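Local coordinates for precorrin-6y methylase (Rhodobacter capsulatus, PDB 3NJR), which is the C-terminal domain of a methyltransferase and decarboxylase acting on precorrin-6Y in cobalamin biosynthesis, and holds S-adenosyl-L-homocysteine, the spent methyl donor, at residues 59-64 with 125-130; 149-154 with 199-204; 31-36 with 94-99; 121-126 with 142-147. One frame throughout, in Å; residues are numbered along the deposited sequence.

Interaction 1: 59-64 with 125-130; sequences LWDIGG and AVFIGG. With SAH (S-adenosyl-L-homocysteine), chain C.
Strands 59-62 and 125-128 run parallel, their short axes 4.6 Å apart and 10° off, with L59, W60, D61 and I62 beside A125, V126, F127 and I128. W60 N donates to A125 O, F127 N to W60 O and I62 N to F127 O. At the C-terminal end I62 O is gripped twice: G129 N lies nearly on the line of its C=O bond, whereas G130 N, at 2.7 Å from I62 O, sits above the carbonyl plane.

L59, D61, A125 and F127 share one face of the sheet. CG of D61 stands opposite its own backbone N (chi1 173°), which lays the carboxylate alongside F127: OD1 meets the ring edge in the ring plane, 3.4 Å from CD2, with the two planes 68° apart. OD2 is hydrogen-bonded to S70 OG, which should help hold the carboxylate in this rotation. The same ring edge reaches the ligand, F127 CE2 lying 3.9 Å from SAH N. On the other face I62 CD1 slants over V126 CG1 at 3.7 Å and runs alongside I128 CG1, while W60 CB packs on V126 CG1.

Beyond both strands the backbone turns through glycines, G63-G64 and G129-G130, which line the S-adenosyl-L-homocysteine pocket. Adjacent central parallel strands ending in glycine-rich turns at the S-adenosyl ligand are characteristic of the Rossmann-like methyltransferase fold.

Interaction 2: 149-154 with 199-204; sequences RIVANA and QWSGQR
I150 N donates to G202 O over 2.8 Å in a nearly straight bond (172° at the hydrogen), although the donor stands above the carbonyl plane of G202. G202 N donates back to I150 O, and A152 and W200 exchange the same two bonds. I150-G202 and A152-W200 are thus the hydrogen-bonded pairs of an antiparallel ladder. R149-Q203, V151-S201 and N153-Q199 are the non-hydrogen-bonded pairs, where CA-H groups add contacts such as V151 CA to W200 O at 3.2 Å.

On the face of I150 and W200, the indole lies along its own strand, with G202 N 3.9 Å above the W200 ring plane, over the ring centre. CZ3 of the indole meets I150 CB obliquely at 4.0 Å, and NE1 is bonded to G171 O.

The other face is more polar. Q199 and N153 extend side by side with their amides nearly coplanar, 21° apart, and Q199 NE2 gives a weak bond to N153 OD1 at 3.3 Å. V151 lies across Q199, its CG1 near NE2, and puts CG2 3.9 Å from S201 OG. R149 bends at chi3 (-62°) and leads its guanidinium away from Q203 to a salt bridge with E57.

Strand 188-203 is inserted antiparallel between 149-154 and 173-185, giving the strand order 3-2-1-4-5-7-6 characteristic of class I S-adenosylmethionine-dependent methyltransferases.

Interaction 3: 31-36 with 94-99; sequences AFAHDG and QKNIDT
N96 leaves its helix with CG beside the backbone N (chi1 -67°), and chi2 of -47° turns the amide so that both of its ends face A33. OD1 receives A33 N at 3.0 Å, the donor lying in the carbonyl plane on a lone pair. ND2 donates to A33 O at 3.1 Å, a straighter bond (166°) that also falls on a lone pair and stays close to the amide plane of N96. One side chain therefore grips the N-H and the C=O of a single residue, much as a neighbouring strand would, and the two hydrogen bonds fix which way round the amide sits.

These two bonds dock the irregular segment 31-36, which leads toward helix 41-51, on helix 87-99 of the Rossmann-like domain. ND2 has a second, weak acceptor in S66 O. F32 CA comes within 3.4 Å of N96 OD1, and its ring goes on to pack against helix 68-75. Farther out, A33 CB touches K95 CB at 4.0 Å, while the extended lysine chain leads away, its NZ forming a long, weak ion pair with E91. H34 ND1 donates back to F32 O at 3.1 Å, from above that carbonyl plane, folding the loop on itself beside A33.

Interaction 4: 121-126 with 142-147; sequences PLPEAV and EWLAPG
L122 points its CB toward the end of helix 134-143, and each atom beyond closes on W143 O: CG lies 4.1 Å from that oxygen, CD1 3.4 Å and CD2 3.6 Å. The branched tip thus sets both methyls against a single carbonyl at the last turn of the helix. CG stands beside the backbone N of L122 (chi1 -66°), which carries the fork across to the helix. CD2 also faces the W60 indole, so the leucine touches both that ring and the helix end.

L144, the first residue to leave helical geometry, takes up the deeper part of the contact with its own two methyls. CD1 meets the P123 ring at CD, 4.0 Å away, and at CG, the two side chains crossing at about a right angle. CD2 reaches V126 CG2 at 3.9 Å; this is the valine branch beside the backbone N, the other branch being turned to strand 58-62. I150 of the next strand also touches L144, which is thereby buried between loop and sheet.

These direct contacts are all van der Waals. The polar link is a water, which donates to G147 O at 2.7 Å and to E124 O at 3.1 Å, joining two backbone carbonyls near the starts of neighbouring strands.

The contact ties the approach to strand 125-128 to the turn between helix 134-143 and strand 149-154, packing the lead-in to the first strand against the helix-to-strand turn of this beta-alpha-beta unit, at the N-terminal ends of the strands, the end away from the glycine-rich turns.

Overall arrangement
Interactions 1 and 2 are successive parts of one sheet, their centres 10 Å apart and joined where V126 N meets R149 O and I128 N meets V151 O. Interaction 1 is buried and parallel and ends at the ligand; interaction 2 is antiparallel and grows more exposed toward the C-terminus. Interaction 4 shares A125 and V126 with interaction 1 and packs against the W60 indole, replacing ladder bonds by apolar packing and a water. Interaction 3 stands apart, about 27 Å from interaction 4 between centres, and touches none of the others. Two hydrogen bonds made by the amide of N96 hold it, attaching a loop to a helix partly open to solvent.

Interaction 1: 59-64 with 125-130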
loop_
_atom_site.group_PDB
_atom_site.type_symbol
_atom_site.label_atom_id
_atom_site.label_comp_id
_atom_site.label_asym_id
_atom_site.label_seq_id
_atom_site.Cartn_x
_atom_site.Cartn_y
_atom_site.Cartn_z
ATOM N N LEU A 59 25.863 19.914 1.139
ATOM C CA LEU A 59 24.630 19.454 1.791
ATOM C C LEU A 59 24.514 19.842 3.287
ATOM O O LEU A 59 25.436 19.612 4.090
ATOM C CB LEU A 59 24.463 17.927 1.641
ATOM C CG LEU A 59 23.241 17.258 2.311
ATOM C CD1 LEU A 59 21.941 17.477 1.546
ATOM C CD2 LEU A 59 23.449 15.788 2.590
ATOM N N TRP A 60 23.375 20.408 3.665
ATOM C CA TRP A 60 23.004 20.458 5.072
ATOM C C TRP A 60 22.192 19.212 5.330
ATOM O O TRP A 60 21.162 19.018 4.703
ATOM C CB TRP A 60 22.154 21.715 5.376
ATOM C CG TRP A 60 22.954 22.971 5.549
ATOM C CD1 TRP A 60 24.299 23.118 5.371
ATOM C CD2 TRP A 60 22.457 24.262 5.910
ATOM N NE1 TRP A 60 24.671 24.403 5.613
ATOM C CE2 TRP A 60 23.559 25.137 5.939
ATOM C CE3 TRP A 60 21.180 24.772 6.201
ATOM C CZ2 TRP A 60 23.428 26.506 6.263
ATOM C CZ3 TRP A 60 21.054 26.121 6.515
ATOM C CH2 TRP A 60 22.169 26.970 6.547
ATOM N N ASP A 61 22.654 18.361 6.233
ATOM C CA ASP A 61 21.906 17.160 6.614
ATOM C C ASP A 61 21.391 17.366 8.029
ATOM O O ASP A 61 22.131 17.194 8.998
ATOM C CB ASP A 61 22.801 15.902 6.505
ATOM C CG ASP A 61 22.134 14.607 7.045
ATOM O OD1 ASP A 61 20.966 14.641 7.554
ATOM O OD2 ASP A 61 22.798 13.527 6.968
ATOM N N ILE A 62 20.125 17.743 8.152
ATOM C CA ILE A 62 19.542 17.953 9.469
ATOM C C ILE A 62 18.975 16.652 10.024
ATOM O O ILE A 62 18.197 15.967 9.359
ATOM C CB ILE A 62 18.483 19.061 9.455
ATOM C CG1 ILE A 62 19.136 20.404 9.102
ATOM C CG2 ILE A 62 17.779 19.139 10.813
ATOM C CD1 ILE A 62 18.272 21.309 8.280
ATOM N N GLY A 63 19.389 16.300 11.233
ATOM C CA GLY A 63 18.936 15.062 11.855
ATOM C C GLY A 63 19.827 13.908 11.460
ATOM O O GLY A 63 19.349 12.795 11.193
ATOM N N GLY A 64 21.127 14.176 11.443
ATOM C CA GLY A 64 22.118 13.230 10.952
ATOM C C GLY A 64 21.913 11.795 11.387
ATOM O O GLY A 64 21.984 10.894 10.568
ATOM N N ALA A 125 22.146 22.043 -1.384
ATOM C CA ALA A 125 21.014 21.158 -1.032
ATOM C C ALA A 125 20.826 20.978 0.497
ATOM O O ALA A 125 21.807 21.039 1.254
ATOM C CB ALA A 125 21.196 19.798 -1.698
ATOM N N VAL A 126 19.582 20.746 0.945
ATOM C CA VAL A 126 19.289 20.431 2.370
ATOM C C VAL A 126 18.450 19.165 2.504
ATOM O O VAL A 126 17.513 18.942 1.728
ATOM C CB VAL A 126 18.442 21.500 3.066
ATOM C CG1 VAL A 126 18.446 21.287 4.586
ATOM C CG2 VAL A 126 18.856 22.899 2.697
ATOM N N PHE A 127 18.756 18.353 3.510
ATOM C CA PHE A 127 17.980 17.157 3.788
ATOM C C PHE A 127 17.517 17.215 5.208
ATOM O O PHE A 127 18.314 17.394 6.123
ATOM C CB PHE A 127 18.788 15.866 3.556
ATOM C CG PHE A 127 18.105 14.617 4.080
ATOM C CD1 PHE A 127 16.983 14.095 3.442
ATOM C CD2 PHE A 127 18.570 13.980 5.236
ATOM C CE1 PHE A 127 16.333 12.951 3.934
ATOM C CE2 PHE A 127 17.917 12.826 5.746
ATOM C CZ PHE A 127 16.802 12.307 5.077
ATOM N N ILE A 128 16.216 17.052 5.392
ATOM C CA ILE A 128 15.643 16.950 6.733
ATOM C C ILE A 128 15.109 15.545 6.951
ATOM O O ILE A 128 14.065 15.167 6.393
ATOM C CB ILE A 128 14.503 17.963 6.978
ATOM C CG1 ILE A 128 14.967 19.400 6.701
ATOM C CG2 ILE A 128 14.005 17.845 8.401
ATOM C CD1 ILE A 128 14.642 19.930 5.314
ATOM N N GLY A 129 15.877 14.760 7.707
ATOM C CA GLY A 129 15.381 13.557 8.373
ATOM C C GLY A 129 15.183 13.921 9.845
ATOM O O GLY A 129 14.488 13.218 10.580
ATOM N N GLY A 130 15.791 15.035 10.268
ATOM C CA GLY A 130 15.726 15.516 11.651
ATOM C C GLY A 130 14.390 16.123 12.016
ATOM O O GLY A 130 13.458 16.113 11.204
HETATM N N SAH C . 19.102 10.212 8.318
HETATM C CA SAH C . 19.488 9.397 9.510
HETATM C CB SAH C . 18.236 8.786 10.145
HETATM C CG SAH C . 18.031 9.240 11.594
HETATM S SD SAH C . 16.643 10.332 11.711
HETATM C C SAH C . 20.500 8.343 9.123
HETATM O O SAH C . 21.281 7.849 9.936
HETATM O OXT SAH C . 20.597 7.938 7.971
HETATM C "C5'" SAH C . 16.503 10.691 13.445
HETATM C "C4'" SAH C . 17.652 11.542 14.010
HETATM O "O4'" SAH C . 17.412 12.960 13.927
HETATM C "C3'" SAH C . 17.868 11.231 15.488
HETATM O "O3'" SAH C . 19.190 10.736 15.674
HETATM C "C2'" SAH C . 17.707 12.549 16.226
HETATM O "O2'" SAH C . 18.659 12.727 17.285
HETATM C "C1'" SAH C . 17.884 13.591 15.130
HETATM N N9 SAH C . 17.211 14.875 15.498
HETATM C C8 SAH C . 16.046 14.996 16.172
HETATM N N7 SAH C . 15.719 16.295 16.368
HETATM C C5 SAH C . 16.692 17.043 15.816
HETATM C C6 SAH C . 16.969 18.493 15.655
HETATM N N6 SAH C . 16.095 19.392 16.156
HETATM N N1 SAH C . 18.100 18.882 15.007
HETATM C C2 SAH C . 18.967 17.976 14.513
HETATM N N3 SAH C . 18.772 16.644 14.623
HETATM C C4 SAH C . 17.678 16.111 15.246
#

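Interaction 2: 149-154 with 199-204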
loop_
_atom_site.group_PDB
_atom_site.type_symbol
_atom_site.label_atom_id
_atom_site.label_comp_id
_atom_site.label_asym_id
_atom_site.label_seq_id
_atom_site.Cartn_x
_atom_site.Cartn_y
_atom_site.Cartn_z
ATOM N N ARG A 149 17.944 23.027 -3.237
ATOM C CA ARG A 149 17.032 21.896 -3.264
ATOM C C ARG A 149 16.756 21.420 -1.851
ATOM O O ARG A 149 17.663 21.379 -1.033
ATOM C CB ARG A 149 17.586 20.775 -4.160
ATOM C CG ARG A 149 18.210 21.313 -5.473
ATOM C CD ARG A 149 18.673 20.237 -6.462
ATOM N NE ARG A 149 19.724 19.371 -5.932
ATOM C CZ ARG A 149 21.039 19.596 -6.028
ATOM N NH1 ARG A 149 21.893 18.725 -5.502
ATOM N NH2 ARG A 149 21.512 20.683 -6.625
ATOM N N ILE A 150 15.491 21.088 -1.567
ATOM C CA ILE A 150 15.065 20.531 -0.268
ATOM C C ILE A 150 14.488 19.130 -0.414
ATOM O O ILE A 150 13.721 18.866 -1.341
ATOM C CB ILE A 150 13.968 21.367 0.435
ATOM C CG1 ILE A 150 14.052 22.860 0.071
ATOM C CG2 ILE A 150 13.994 21.120 1.958
ATOM C CD1 ILE A 150 15.040 23.691 0.869
ATOM N N VAL A 151 14.849 18.243 0.520
ATOM C CA VAL A 151 14.318 16.887 0.540
ATOM C C VAL A 151 14.036 16.459 1.973
ATOM O O VAL A 151 14.902 16.519 2.828
ATOM C CB VAL A 151 15.253 15.871 -0.211
ATOM C CG1 VAL A 151 14.725 14.434 -0.127
ATOM C CG2 VAL A 151 15.432 16.280 -1.676
ATOM N N ALA A 152 12.803 16.031 2.227
ATOM C CA ALA A 152 12.389 15.626 3.570
ATOM C C ALA A 152 11.618 14.319 3.550
ATOM O O ALA A 152 10.816 14.103 2.662
ATOM C CB ALA A 152 11.548 16.706 4.189
ATOM N N ASN A 153 11.880 13.453 4.529
ATOM C CA ASN A 153 11.084 12.238 4.782
ATOM C C ASN A 153 10.192 12.416 6.027
ATOM O O ASN A 153 10.619 12.951 7.029
ATOM C CB ASN A 153 11.982 11.011 4.949
ATOM C CG ASN A 153 12.936 10.800 3.764
ATOM O OD1 ASN A 153 12.605 11.090 2.612
ATOM N ND2 ASN A 153 14.125 10.285 4.052
ATOM N N ALA A 154 8.946 11.978 5.951
ATOM C CA ALA A 154 8.032 12.040 7.091
ATOM C C ALA A 154 7.495 10.647 7.422
ATOM O O ALA A 154 7.109 9.902 6.526
ATOM C CB ALA A 154 6.888 12.971 6.775
ATOM N N GLN A 199 7.698 11.691 1.174
ATOM C CA GLN A 199 8.935 12.360 0.830
ATOM C C GLN A 199 8.643 13.536 -0.068
ATOM O O GLN A 199 8.050 13.391 -1.142
ATOM C CB GLN A 199 9.928 11.409 0.164
ATOM C CG GLN A 199 11.264 12.076 -0.187
ATOM C CD GLN A 199 12.122 11.256 -1.144
ATOM O OE1 GLN A 199 11.888 11.255 -2.349
ATOM N NE2 GLN A 199 13.144 10.591 -0.610
ATOM N N TRP A 200 9.052 14.709 0.385
ATOM C CA TRP A 200 8.922 15.875 -0.430
ATOM C C TRP A 200 10.270 16.261 -1.010
ATOM O O TRP A 200 11.339 16.133 -0.367
ATOM C CB TRP A 200 8.303 17.026 0.353
ATOM C CG TRP A 200 8.183 18.285 -0.460
ATOM C CD1 TRP A 200 7.497 18.454 -1.638
ATOM C CD2 TRP A 200 8.780 19.552 -0.161
ATOM N NE1 TRP A 200 7.635 19.752 -2.092
ATOM C CE2 TRP A 200 8.408 20.450 -1.204
ATOM C CE3 TRP A 200 9.583 20.023 0.895
ATOM C CZ2 TRP A 200 8.808 21.789 -1.222
ATOM C CZ3 TRP A 200 9.980 21.363 0.885
ATOM C CH2 TRP A 200 9.590 22.232 -0.180
ATOM N N SER A 201 10.210 16.744 -2.238
ATOM C CA SER A 201 11.389 17.164 -2.930
ATOM C C SER A 201 10.997 18.442 -3.679
ATOM O O SER A 201 10.140 18.420 -4.571
ATOM C CB SER A 201 11.835 16.038 -3.865
ATOM O OG SER A 201 12.915 16.434 -4.668
ATOM N N GLY A 202 11.588 19.565 -3.277
ATOM C CA GLY A 202 11.317 20.847 -3.912
ATOM C C GLY A 202 12.525 21.756 -3.884
ATOM O O GLY A 202 13.639 21.304 -3.696
ATOM N N GLN A 203 12.301 23.050 -4.067
ATOM C CA GLN A 203 13.400 24.019 -4.036
ATOM C C GLN A 203 12.977 25.444 -3.662
ATOM O O GLN A 203 11.846 25.818 -3.945
ATOM C CB GLN A 203 14.120 24.023 -5.376
ATOM C CG GLN A 203 13.325 24.604 -6.484
ATOM C CD GLN A 203 14.176 24.804 -7.699
ATOM O OE1 GLN A 203 14.929 23.902 -8.100
ATOM N NE2 GLN A 203 14.089 25.999 -8.295
ATOM N N ARG A 204 13.885 26.165 -2.976
ATOM C CA ARG A 204 13.940 27.652 -2.746
ATOM C C ARG A 204 13.942 28.100 -1.266
ATOM O O ARG A 204 14.462 29.182 -0.908
ATOM C CB ARG A 204 12.931 28.467 -3.582
ATOM C CG ARG A 204 13.342 28.600 -5.029
ATOM C CD ARG A 204 12.127 28.593 -5.949
ATOM N NE ARG A 204 11.837 29.910 -6.527
ATOM C CZ ARG A 204 12.404 30.387 -7.637
ATOM N NH1 ARG A 204 13.312 29.666 -8.295
ATOM N NH2 ARG A 204 12.066 31.590 -8.094
#

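Interaction 3: 31-36 with 94-99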
loop_
_atom_site.group_PDB
_atom_site.type_symbol
_atom_site.label_atom_id
_atom_site.label_comp_id
_atom_site.label_asym_id
_atom_site.label_seq_id
_atom_site.Cartn_x
_atom_site.Cartn_y
_atom_site.Cartn_z
ATOM N N ALA A 31 27.276 -1.152 6.147
ATOM C CA ALA A 31 28.447 -0.395 5.696
ATOM C C ALA A 31 28.676 0.868 6.553
ATOM O O ALA A 31 29.565 1.679 6.275
ATOM C CB ALA A 31 28.340 -0.055 4.207
ATOM N N PHE A 32 27.873 1.011 7.611
ATOM C CA PHE A 32 27.872 2.200 8.452
ATOM C C PHE A 32 27.791 1.800 9.920
ATOM O O PHE A 32 26.999 0.920 10.300
ATOM C CB PHE A 32 26.655 3.100 8.149
ATOM C CG PHE A 32 26.379 3.322 6.684
ATOM C CD1 PHE A 32 26.849 4.464 6.041
ATOM C CD2 PHE A 32 25.618 2.405 5.952
ATOM C CE1 PHE A 32 26.592 4.680 4.675
ATOM C CE2 PHE A 32 25.355 2.597 4.594
ATOM C CZ PHE A 32 25.844 3.736 3.951
ATOM N N ALA A 33 28.608 2.453 10.738
ATOM C CA ALA A 33 28.402 2.516 12.172
ATOM C C ALA A 33 27.056 3.205 12.407
ATOM O O ALA A 33 26.819 4.302 11.900
ATOM C CB ALA A 33 29.508 3.326 12.792
ATOM N N HIS A 34 26.161 2.558 13.143
ATOM C CA HIS A 34 24.878 3.156 13.471
ATOM C C HIS A 34 24.406 2.523 14.754
ATOM O O HIS A 34 25.013 1.558 15.230
ATOM C CB HIS A 34 23.855 2.912 12.362
ATOM C CG HIS A 34 23.470 1.474 12.209
ATOM N ND1 HIS A 34 24.140 0.609 11.369
ATOM C CD2 HIS A 34 22.490 0.747 12.798
ATOM C CE1 HIS A 34 23.589 -0.588 11.447
ATOM N NE2 HIS A 34 22.588 -0.532 12.310
ATOM N N ASP A 35 23.312 3.047 15.302
ATOM C CA ASP A 35 22.843 2.610 16.614
ATOM C C ASP A 35 21.445 2.025 16.588
ATOM O O ASP A 35 20.892 1.713 17.637
ATOM C CB ASP A 35 22.929 3.757 17.642
ATOM C CG ASP A 35 21.943 4.912 17.356
ATOM O OD1 ASP A 35 21.181 4.889 16.352
ATOM O OD2 ASP A 35 21.940 5.863 18.171
ATOM N N GLY A 36 20.871 1.882 15.398
ATOM C CA GLY A 36 19.457 1.507 15.285
ATOM C C GLY A 36 18.571 2.562 14.632
ATOM O O GLY A 36 17.478 2.237 14.169
ATOM N N GLN A 94 31.122 10.192 13.316
ATOM C CA GLN A 94 32.553 10.394 13.276
ATOM C C GLN A 94 33.262 9.167 12.716
ATOM O O GLN A 94 34.205 9.302 11.930
ATOM C CB GLN A 94 33.088 10.748 14.656
ATOM C CG GLN A 94 34.191 11.770 14.567
ATOM C CD GLN A 94 33.648 13.141 14.184
ATOM O OE1 GLN A 94 33.903 13.645 13.070
ATOM N NE2 GLN A 94 32.868 13.748 15.107
ATOM N N LYS A 95 32.798 7.981 13.114
ATOM C CA LYS A 95 33.377 6.737 12.627
ATOM C C LYS A 95 33.221 6.602 11.116
ATOM O O LYS A 95 34.147 6.150 10.426
ATOM C CB LYS A 95 32.778 5.545 13.345
ATOM C CG LYS A 95 33.140 5.530 14.816
ATOM C CD LYS A 95 32.552 4.345 15.555
ATOM C CE LYS A 95 33.014 4.336 17.007
ATOM N NZ LYS A 95 32.299 3.270 17.776
ATOM N N ASN A 96 32.070 7.039 10.599
ATOM C CA ASN A 96 31.781 6.929 9.175
ATOM C C ASN A 96 32.590 7.924 8.385
ATOM O O ASN A 96 32.991 7.644 7.261
ATOM C CB ASN A 96 30.296 7.114 8.920
ATOM C CG ASN A 96 29.476 5.986 9.488
ATOM O OD1 ASN A 96 29.810 4.824 9.298
ATOM N ND2 ASN A 96 28.404 6.315 10.199
ATOM N N ILE A 97 32.828 9.090 8.977
ATOM C CA ILE A 97 33.758 10.039 8.401
ATOM C C ILE A 97 35.138 9.347 8.317
ATOM O O ILE A 97 35.704 9.244 7.216
ATOM C CB ILE A 97 33.783 11.395 9.183
ATOM C CG1 ILE A 97 32.461 12.159 8.999
ATOM C CG2 ILE A 97 34.915 12.272 8.715
ATOM C CD1 ILE A 97 32.263 13.367 9.946
ATOM N N ASP A 98 35.635 8.834 9.456
ATOM C CA ASP A 98 36.912 8.077 9.511
ATOM C C ASP A 98 36.990 6.951 8.488
ATOM O O ASP A 98 37.875 6.963 7.629
ATOM C CB ASP A 98 37.156 7.460 10.891
ATOM C CG ASP A 98 37.539 8.485 11.961
ATOM O OD1 ASP A 98 37.509 9.728 11.721
ATOM O OD2 ASP A 98 37.867 8.014 13.076
ATOM N N THR A 99 36.061 5.997 8.583
ATOM C CA THR A 99 36.023 4.829 7.709
ATOM C C THR A 99 36.270 5.163 6.255
ATOM O O THR A 99 37.099 4.518 5.600
ATOM C CB THR A 99 34.672 4.093 7.795
ATOM O OG1 THR A 99 34.436 3.723 9.151
ATOM C CG2 THR A 99 34.648 2.818 6.903
#

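Interaction 4: 121-126 with 142-147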
loop_
_atom_site.group_PDB
_atom_site.type_symbol
_atom_site.label_atom_id
_atom_site.label_comp_id
_atom_site.label_asym_id
_atom_site.label_seq_id
_atom_site.Cartn_x
_atom_site.Cartn_y
_atom_site.Cartn_z
ATOM N N PRO A 121 27.961 27.924 6.295
ATOM C CA PRO A 121 27.809 28.463 4.936
ATOM C C PRO A 121 26.542 27.901 4.301
ATOM O O PRO A 121 26.167 26.768 4.614
ATOM C CB PRO A 121 29.049 27.928 4.197
ATOM C CG PRO A 121 29.507 26.733 5.011
ATOM C CD PRO A 121 29.143 27.050 6.437
ATOM N N LEU A 122 25.896 28.672 3.429
ATOM C CA LEU A 122 24.663 28.227 2.777
ATOM C C LEU A 122 24.873 27.046 1.798
ATOM O O LEU A 122 25.823 27.032 1.011
ATOM C CB LEU A 122 23.954 29.401 2.088
ATOM C CG LEU A 122 23.381 30.521 2.982
ATOM C CD1 LEU A 122 22.755 31.646 2.151
ATOM C CD2 LEU A 122 22.388 30.002 4.033
ATOM N N PRO A 123 23.977 26.046 1.842
ATOM C CA PRO A 123 24.226 24.829 1.083
ATOM C C PRO A 123 23.663 24.949 -0.317
ATOM O O PRO A 123 22.925 25.899 -0.578
ATOM C CB PRO A 123 23.412 23.804 1.849
ATOM C CG PRO A 123 22.199 24.612 2.298
ATOM C CD PRO A 123 22.778 25.924 2.697
ATOM N N GLU A 124 24.022 23.997 -1.189
ATOM C CA GLU A 124 23.400 23.842 -2.496
ATOM C C GLU A 124 22.146 22.938 -2.386
ATOM O O GLU A 124 21.209 23.067 -3.184
ATOM C CB GLU A 124 24.403 23.268 -3.496
ATOM C CG GLU A 124 25.330 24.294 -4.194
ATOM C CD GLU A 124 26.537 24.729 -3.355
ATOM O OE1 GLU A 124 27.168 23.884 -2.672
ATOM O OE2 GLU A 124 26.876 25.941 -3.377
ATOM N N ALA A 125 22.146 22.043 -1.384
ATOM C CA ALA A 125 21.014 21.158 -1.032
ATOM C C ALA A 125 20.826 20.978 0.497
ATOM O O ALA A 125 21.807 21.039 1.254
ATOM C CB ALA A 125 21.196 19.798 -1.698
ATOM N N VAL A 126 19.582 20.746 0.945
ATOM C CA VAL A 126 19.289 20.431 2.370
ATOM C C VAL A 126 18.450 19.165 2.504
ATOM O O VAL A 126 17.513 18.942 1.728
ATOM C CB VAL A 126 18.442 21.500 3.066
ATOM C CG1 VAL A 126 18.446 21.287 4.586
ATOM C CG2 VAL A 126 18.856 22.899 2.697
ATOM N N GLU A 142 13.605 31.642 4.841
ATOM C CA GLU A 142 14.195 32.983 4.894
ATOM C C GLU A 142 15.675 32.977 4.545
ATOM O O GLU A 142 16.160 33.917 3.899
ATOM C CB GLU A 142 14.043 33.586 6.289
ATOM C CG GLU A 142 12.675 34.132 6.623
ATOM C CD GLU A 142 12.324 33.990 8.105
ATOM O OE1 GLU A 142 13.238 33.903 8.958
ATOM O OE2 GLU A 142 11.115 33.957 8.422
ATOM N N TRP A 143 16.384 31.931 4.975
ATOM C CA TRP A 143 17.852 31.883 4.864
ATOM C C TRP A 143 18.418 31.437 3.527
ATOM O O TRP A 143 19.477 31.902 3.116
ATOM C CB TRP A 143 18.431 30.989 5.952
ATOM C CG TRP A 143 18.105 31.455 7.319
ATOM C CD1 TRP A 143 17.532 32.655 7.669
ATOM C CD2 TRP A 143 18.342 30.753 8.541
ATOM N NE1 TRP A 143 17.384 32.724 9.027
ATOM C CE2 TRP A 143 17.882 31.580 9.592
ATOM C CE3 TRP A 143 18.893 29.507 8.853
ATOM C CZ2 TRP A 143 17.969 31.203 10.937
ATOM C CZ3 TRP A 143 18.988 29.135 10.198
ATOM C CH2 TRP A 143 18.519 29.979 11.218
ATOM N N LEU A 144 17.697 30.546 2.854
ATOM C CA LEU A 144 18.220 29.777 1.736
ATOM C C LEU A 144 18.244 30.543 0.439
ATOM O O LEU A 144 17.298 31.237 0.093
ATOM C CB LEU A 144 17.420 28.481 1.562
ATOM C CG LEU A 144 17.955 27.105 2.006
ATOM C CD1 LEU A 144 19.009 27.091 3.120
ATOM C CD2 LEU A 144 16.792 26.183 2.364
ATOM N N ALA A 145 19.354 30.413 -0.273
ATOM C CA ALA A 145 19.469 30.898 -1.639
ATOM C C ALA A 145 18.344 30.294 -2.497
ATOM O O ALA A 145 18.086 29.084 -2.441
ATOM C CB ALA A 145 20.850 30.528 -2.206
ATOM N N PRO A 146 17.660 31.132 -3.291
ATOM C CA PRO A 146 16.600 30.587 -4.155
ATOM C C PRO A 146 17.184 29.532 -5.102
ATOM O O PRO A 146 18.285 29.735 -5.650
ATOM C CB PRO A 146 16.132 31.819 -4.943
ATOM C CG PRO A 146 17.359 32.721 -4.993
ATOM C CD PRO A 146 17.992 32.534 -3.627
ATOM N N GLY A 147 16.487 28.408 -5.261
ATOM C CA GLY A 147 17.000 27.292 -6.078
ATOM C C GLY A 147 17.756 26.198 -5.328
ATOM O O GLY A 147 18.223 25.219 -5.933
HETATM O O HOH W 1 20.646 24.097 -6.019
#